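Local coordinates for protein fatty acid amide hydrolase (Candida albicans, PDB 6KVR) that probably hydrolyses the amides of monocarboxylic acids, such as fatty acid amides, to the carboxylate and ammonium, as an enzyme of the amidase signature family, at residues 156-168 with 177-189. Residues are numbered along the deposited sequence; the frame is centred on the assembly and turned at random.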
loop_
_atom_site.group_PDB
_atom_site.type_symbol
_atom_site.label_atom_id
_atom_site.label_comp_id
_atom_site.label_asym_id
_atom_site.label_seq_id
_atom_site.Cartn_x
_atom_site.Cartn_y
_atom_site.Cartn_z
ATOM N N SER A 156 23.387 15.460 -1.770
ATOM C CA SER A 156 23.928 14.664 -0.680
ATOM C C SER A 156 22.990 13.502 -0.352
ATOM O O SER A 156 21.772 13.598 -0.508
ATOM C CB SER A 156 24.150 15.526 0.563
ATOM O OG SER A 156 22.956 16.198 0.917
ATOM N N LEU A 157 23.572 12.407 0.128
ATOM C CA LEU A 157 22.888 11.124 0.253
ATOM C C LEU A 157 23.069 10.577 1.663
ATOM O O LEU A 157 24.190 10.538 2.183
ATOM C CB LEU A 157 23.432 10.125 -0.765
ATOM C CG LEU A 157 23.265 10.473 -2.244
ATOM C CD1 LEU A 157 24.133 9.572 -3.061
ATOM C CD2 LEU A 157 21.801 10.375 -2.680
ATOM N N LYS A 158 21.963 10.178 2.289
ATOM C CA LYS A 158 22.051 9.495 3.575
ATOM C C LYS A 158 22.830 8.196 3.391
ATOM O O LYS A 158 22.646 7.491 2.395
ATOM C CB LYS A 158 20.646 9.231 4.120
ATOM C CG LYS A 158 20.561 8.814 5.578
ATOM C CD LYS A 158 19.101 8.584 5.974
ATOM C CE LYS A 158 18.990 7.999 7.386
ATOM N NZ LYS A 158 17.623 8.181 7.985
ATOM N N GLU A 159 23.722 7.901 4.344
ATOM C CA GLU A 159 24.657 6.785 4.182
ATOM C C GLU A 159 23.945 5.443 3.988
ATOM O O GLU A 159 24.397 4.609 3.194
ATOM C CB GLU A 159 25.605 6.705 5.388
ATOM C CG GLU A 159 26.780 5.716 5.211
ATOM C CD GLU A 159 26.405 4.234 5.465
ATOM O OE1 GLU A 159 25.313 3.958 6.027
ATOM O OE2 GLU A 159 27.202 3.340 5.087
ATOM N N GLN A 160 22.859 5.194 4.723
ATOM C CA GLN A 160 22.260 3.857 4.726
ATOM C C GLN A 160 21.773 3.398 3.346
ATOM O O GLN A 160 21.519 2.201 3.167
ATOM C CB GLN A 160 21.112 3.800 5.748
ATOM C CG GLN A 160 19.938 4.739 5.435
ATOM C CD GLN A 160 18.788 4.005 4.800
ATOM O OE1 GLN A 160 18.624 2.793 5.003
ATOM N NE2 GLN A 160 17.961 4.728 4.044
HETATM N N MSE A 161 21.653 4.293 2.373
HETATM C CA MSE A 161 21.255 3.875 1.028
HETATM C C MSE A 161 22.412 3.225 0.288
HETATM O O MSE A 161 23.521 3.761 0.278
HETATM C CB MSE A 161 20.733 5.062 0.211
HETATM C CG MSE A 161 19.500 5.710 0.789
HETATM SE SE MSE A 161 18.889 7.255 -0.269
HETATM C CE MSE A 161 20.323 8.447 0.220
ATOM N N ASN A 162 22.143 2.082 -0.339
ATOM C CA ASN A 162 23.152 1.401 -1.147
ATOM C C ASN A 162 23.822 2.378 -2.099
ATOM O O ASN A 162 23.152 3.065 -2.876
ATOM C CB ASN A 162 22.528 0.262 -1.974
ATOM C CG ASN A 162 22.303 -1.000 -1.171
ATOM O OD1 ASN A 162 22.744 -1.104 -0.027
ATOM N ND2 ASN A 162 21.625 -1.979 -1.776
ATOM N N TYR A 163 25.142 2.430 -2.041
ATOM C CA TYR A 163 25.942 3.133 -3.030
ATOM C C TYR A 163 26.871 2.109 -3.662
ATOM O O TYR A 163 27.588 1.395 -2.948
ATOM C CB TYR A 163 26.751 4.284 -2.403
ATOM C CG TYR A 163 27.282 5.275 -3.424
ATOM C CD1 TYR A 163 28.393 4.970 -4.197
ATOM C CD2 TYR A 163 26.663 6.511 -3.619
ATOM C CE1 TYR A 163 28.882 5.868 -5.124
ATOM C CE2 TYR A 163 27.140 7.417 -4.554
ATOM C CZ TYR A 163 28.257 7.087 -5.297
ATOM O OH TYR A 163 28.743 7.963 -6.234
ATOM N N LYS A 164 26.865 2.054 -4.994
ATOM C CA LYS A 164 27.605 1.029 -5.720
ATOM C C LYS A 164 29.082 1.038 -5.346
ATOM O O LYS A 164 29.745 2.077 -5.394
ATOM C CB LYS A 164 27.440 1.246 -7.220
ATOM C CG LYS A 164 28.526 0.629 -8.059
ATOM C CD LYS A 164 28.210 0.773 -9.536
ATOM C CE LYS A 164 29.284 0.090 -10.378
ATOM N NZ LYS A 164 28.790 -0.280 -11.735
ATOM N N ASP A 165 29.576 -0.132 -4.940
ATOM C CA ASP A 165 30.985 -0.390 -4.680
ATOM C C ASP A 165 31.513 0.386 -3.487
ATOM O O ASP A 165 32.711 0.633 -3.399
ATOM C CB ASP A 165 31.847 -0.112 -5.911
ATOM C CG ASP A 165 31.540 -1.072 -7.044
ATOM O OD1 ASP A 165 31.190 -2.230 -6.728
ATOM O OD2 ASP A 165 31.625 -0.676 -8.231
ATOM N N LYS A 166 30.651 0.745 -2.541
ATOM C CA LYS A 166 31.090 1.419 -1.329
ATOM C C LYS A 166 30.425 0.794 -0.117
ATOM O O LYS A 166 29.308 0.275 -0.203
ATOM C CB LYS A 166 30.795 2.907 -1.384
ATOM C CG LYS A 166 31.862 3.658 -2.122
ATOM C CD LYS A 166 31.500 5.106 -2.320
ATOM C CE LYS A 166 32.662 5.860 -2.964
ATOM N NZ LYS A 166 32.020 6.767 -3.916
ATOM N N ILE A 167 31.150 0.814 1.007
ATOM C CA ILE A 167 30.594 0.327 2.257
ATOM C C ILE A 167 29.246 0.974 2.484
ATOM O O ILE A 167 29.092 2.192 2.331
ATOM C CB ILE A 167 31.534 0.634 3.434
ATOM C CG1 ILE A 167 32.819 -0.181 3.351
ATOM C CG2 ILE A 167 30.816 0.367 4.761
ATOM C CD1 ILE A 167 33.930 0.399 4.270
ATOM N N THR A 168 28.261 0.154 2.852
ATOM C CA THR A 168 26.940 0.620 3.243
ATOM C C THR A 168 26.574 -0.102 4.531
ATOM O O THR A 168 26.244 -1.292 4.512
ATOM C CB THR A 168 25.918 0.362 2.142
ATOM O OG1 THR A 168 26.381 0.976 0.941
ATOM C CG2 THR A 168 24.545 0.943 2.520
ATOM N N VAL A 177 31.463 -4.319 6.578
ATOM C CA VAL A 177 31.985 -5.170 5.516
ATOM C C VAL A 177 30.962 -5.392 4.405
ATOM O O VAL A 177 31.170 -6.237 3.536
ATOM C CB VAL A 177 32.462 -6.511 6.089
ATOM C CG1 VAL A 177 33.598 -6.287 7.090
ATOM C CG2 VAL A 177 31.297 -7.227 6.763
ATOM N N ASN A 178 29.862 -4.648 4.407
ATOM C CA ASN A 178 28.809 -4.816 3.414
ATOM C C ASN A 178 29.033 -3.822 2.277
ATOM O O ASN A 178 28.877 -2.612 2.467
ATOM C CB ASN A 178 27.443 -4.621 4.063
ATOM C CG ASN A 178 26.307 -4.712 3.060
ATOM O OD1 ASN A 178 26.143 -5.734 2.402
ATOM N ND2 ASN A 178 25.535 -3.631 2.921
ATOM N N ILE A 179 29.391 -4.323 1.100
ATOM C CA ILE A 179 29.646 -3.494 -0.074
ATOM C C ILE A 179 28.709 -3.941 -1.190
ATOM O O ILE A 179 28.976 -4.925 -1.877
ATOM C CB ILE A 179 31.118 -3.577 -0.526
ATOM C CG1 ILE A 179 32.068 -3.216 0.614
ATOM C CG2 ILE A 179 31.375 -2.671 -1.734
ATOM C CD1 ILE A 179 33.549 -3.174 0.195
ATOM N N PRO A 180 27.612 -3.219 -1.427
ATOM C CA PRO A 180 26.702 -3.581 -2.527
ATOM C C PRO A 180 27.320 -3.364 -3.905
ATOM O O PRO A 180 28.207 -2.530 -4.110
ATOM C CB PRO A 180 25.496 -2.656 -2.324
ATOM C CG PRO A 180 26.020 -1.518 -1.477
ATOM C CD PRO A 180 27.117 -2.083 -0.629
ATOM N N ASN A 181 26.800 -4.122 -4.874
ATOM C CA ASN A 181 27.241 -4.058 -6.266
ATOM C C ASN A 181 26.546 -2.975 -7.076
ATOM O O ASN A 181 26.860 -2.823 -8.263
ATOM C CB ASN A 181 26.986 -5.391 -6.971
ATOM C CG ASN A 181 27.857 -6.492 -6.459
ATOM O OD1 ASN A 181 27.376 -7.589 -6.175
ATOM N ND2 ASN A 181 29.150 -6.219 -6.344
ATOM N N SER A 182 25.590 -2.251 -6.491
ATOM C CA SER A 182 24.834 -1.275 -7.262
ATOM C C SER A 182 24.206 -0.244 -6.330
ATOM O O SER A 182 24.055 -0.467 -5.124
ATOM C CB SER A 182 23.752 -1.962 -8.105
ATOM O OG SER A 182 22.813 -2.600 -7.263
ATOM N N HIS A 183 23.867 0.903 -6.907
ATOM C CA HIS A 183 23.050 1.874 -6.200
ATOM C C HIS A 183 21.715 1.250 -5.812
ATOM O O HIS A 183 21.215 0.340 -6.475
ATOM C CB HIS A 183 22.796 3.089 -7.089
ATOM C CG HIS A 183 24.012 3.928 -7.345
ATOM N ND1 HIS A 183 25.124 3.903 -6.530
ATOM C CD2 HIS A 183 24.285 4.817 -8.331
ATOM C CE1 HIS A 183 26.027 4.744 -7.000
ATOM N NE2 HIS A 183 25.542 5.314 -8.087
ATOM N N GLY A 184 21.131 1.755 -4.731
ATOM C CA GLY A 184 19.733 1.506 -4.473
ATOM C C GLY A 184 18.882 2.194 -5.516
ATOM O O GLY A 184 19.376 2.959 -6.351
ATOM N N VAL A 185 17.569 1.937 -5.466
ATOM C CA VAL A 185 16.693 2.429 -6.529
ATOM C C VAL A 185 16.727 3.954 -6.591
ATOM O O VAL A 185 16.867 4.546 -7.667
ATOM C CB VAL A 185 15.258 1.908 -6.352
ATOM C CG1 VAL A 185 14.357 2.546 -7.375
ATOM C CG2 VAL A 185 15.220 0.384 -6.509
ATOM N N THR A 186 16.601 4.615 -5.442
ATOM C CA THR A 186 16.497 6.067 -5.467
ATOM C C THR A 186 17.797 6.706 -5.961
ATOM O O THR A 186 17.773 7.629 -6.783
ATOM C CB THR A 186 16.092 6.581 -4.082
ATOM O OG1 THR A 186 14.684 6.401 -3.928
ATOM C CG2 THR A 186 16.416 8.084 -3.922
ATOM N N THR A 187 18.944 6.204 -5.511
ATOM C CA THR A 187 20.201 6.790 -5.960
ATOM C C THR A 187 20.413 6.583 -7.458
ATOM O O THR A 187 20.884 7.495 -8.153
ATOM C CB THR A 187 21.365 6.213 -5.156
ATOM O OG1 THR A 187 21.241 6.629 -3.795
ATOM C CG2 THR A 187 22.692 6.700 -5.707
ATOM N N SER A 188 20.081 5.404 -7.989
ATOM C CA SER A 188 20.339 5.229 -9.412
ATOM C C SER A 188 19.351 6.011 -10.251
ATOM O O SER A 188 19.687 6.408 -11.366
ATOM C CB SER A 188 20.357 3.747 -9.808
ATOM O OG SER A 188 19.096 3.164 -9.747
ATOM N N ILE A 189 18.169 6.313 -9.728
ATOM C CA ILE A 189 17.309 7.238 -10.454
ATOM C C ILE A 189 17.919 8.637 -10.466
ATOM O O ILE A 189 17.882 9.330 -11.489
ATOM C CB ILE A 189 15.895 7.236 -9.853
ATOM C CG1 ILE A 189 15.145 5.962 -10.255
ATOM C CG2 ILE A 189 15.111 8.501 -10.284
ATOM C CD1 ILE A 189 13.809 5.835 -9.562
HETATM O O HOH W 1 23.385 5.961 -2.239
HETATM O O HOH W 2 21.430 -1.922 -4.587
HETATM O O HOH W 3 23.144 -3.451 1.233
HETATM O O HOH W 4 27.279 7.787 -9.381
HETATM O O HOH W 5 29.995 -3.652 -8.591
#
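L157, on strand 155-158, meets T187 on the first turn of helix 185-192. Its methyl CD2 lies 3.9 Å from T187 OG1. The strand continues into K158, predicted to belong to the charge relay system, whose NZ is hydrogen-bonded to S233 OG. The chain then makes a type I turn, K158 to M161. The loop that follows runs antiparallel to 178-184, which leads into the helix, so the connection from sheet to helix folds back on itself within the amidase fold. At N162 the carbonyl O accepts from the N of G184, the N-cap residue of the helix, at 3.0 Å. A water links the same O to T187 OG1. The N162 amide lies against the P180 ring, and its two ends reach N178 ND2 and S182 O through separate waters. With CG anti to the backbone N (chi1 -164°), the Y163 ring turns one face to the edge of H183. The pair is edge-to-face, with H183 CE1 above the centre of the tyrosine ring and the planes at 63°. H183 ND1 accepts from K164 N at 3.0 Å, almost straight at the hydrogen but tilted from the imidazole plane. In the type II turn Y163 to K166, D165 N donates across to P180 O. Beyond it, I179 CG2 packs on the D165-K166 peptide, and I167 CG1 touches I179 CG1. T168 closes the pairing twice: its N donates to N178 O, and its O accepts from N178 ND2 at 2.9 Å, in both the carbonyl and the amide planes. Accepting from K164 N implies that H183 ND1 carries no proton, so a neutral imidazole would probably hold it on NE2. The side chains of N178 and H183 thus bond the backbone of the facing loop, while G184 N ties that loop to the helix start.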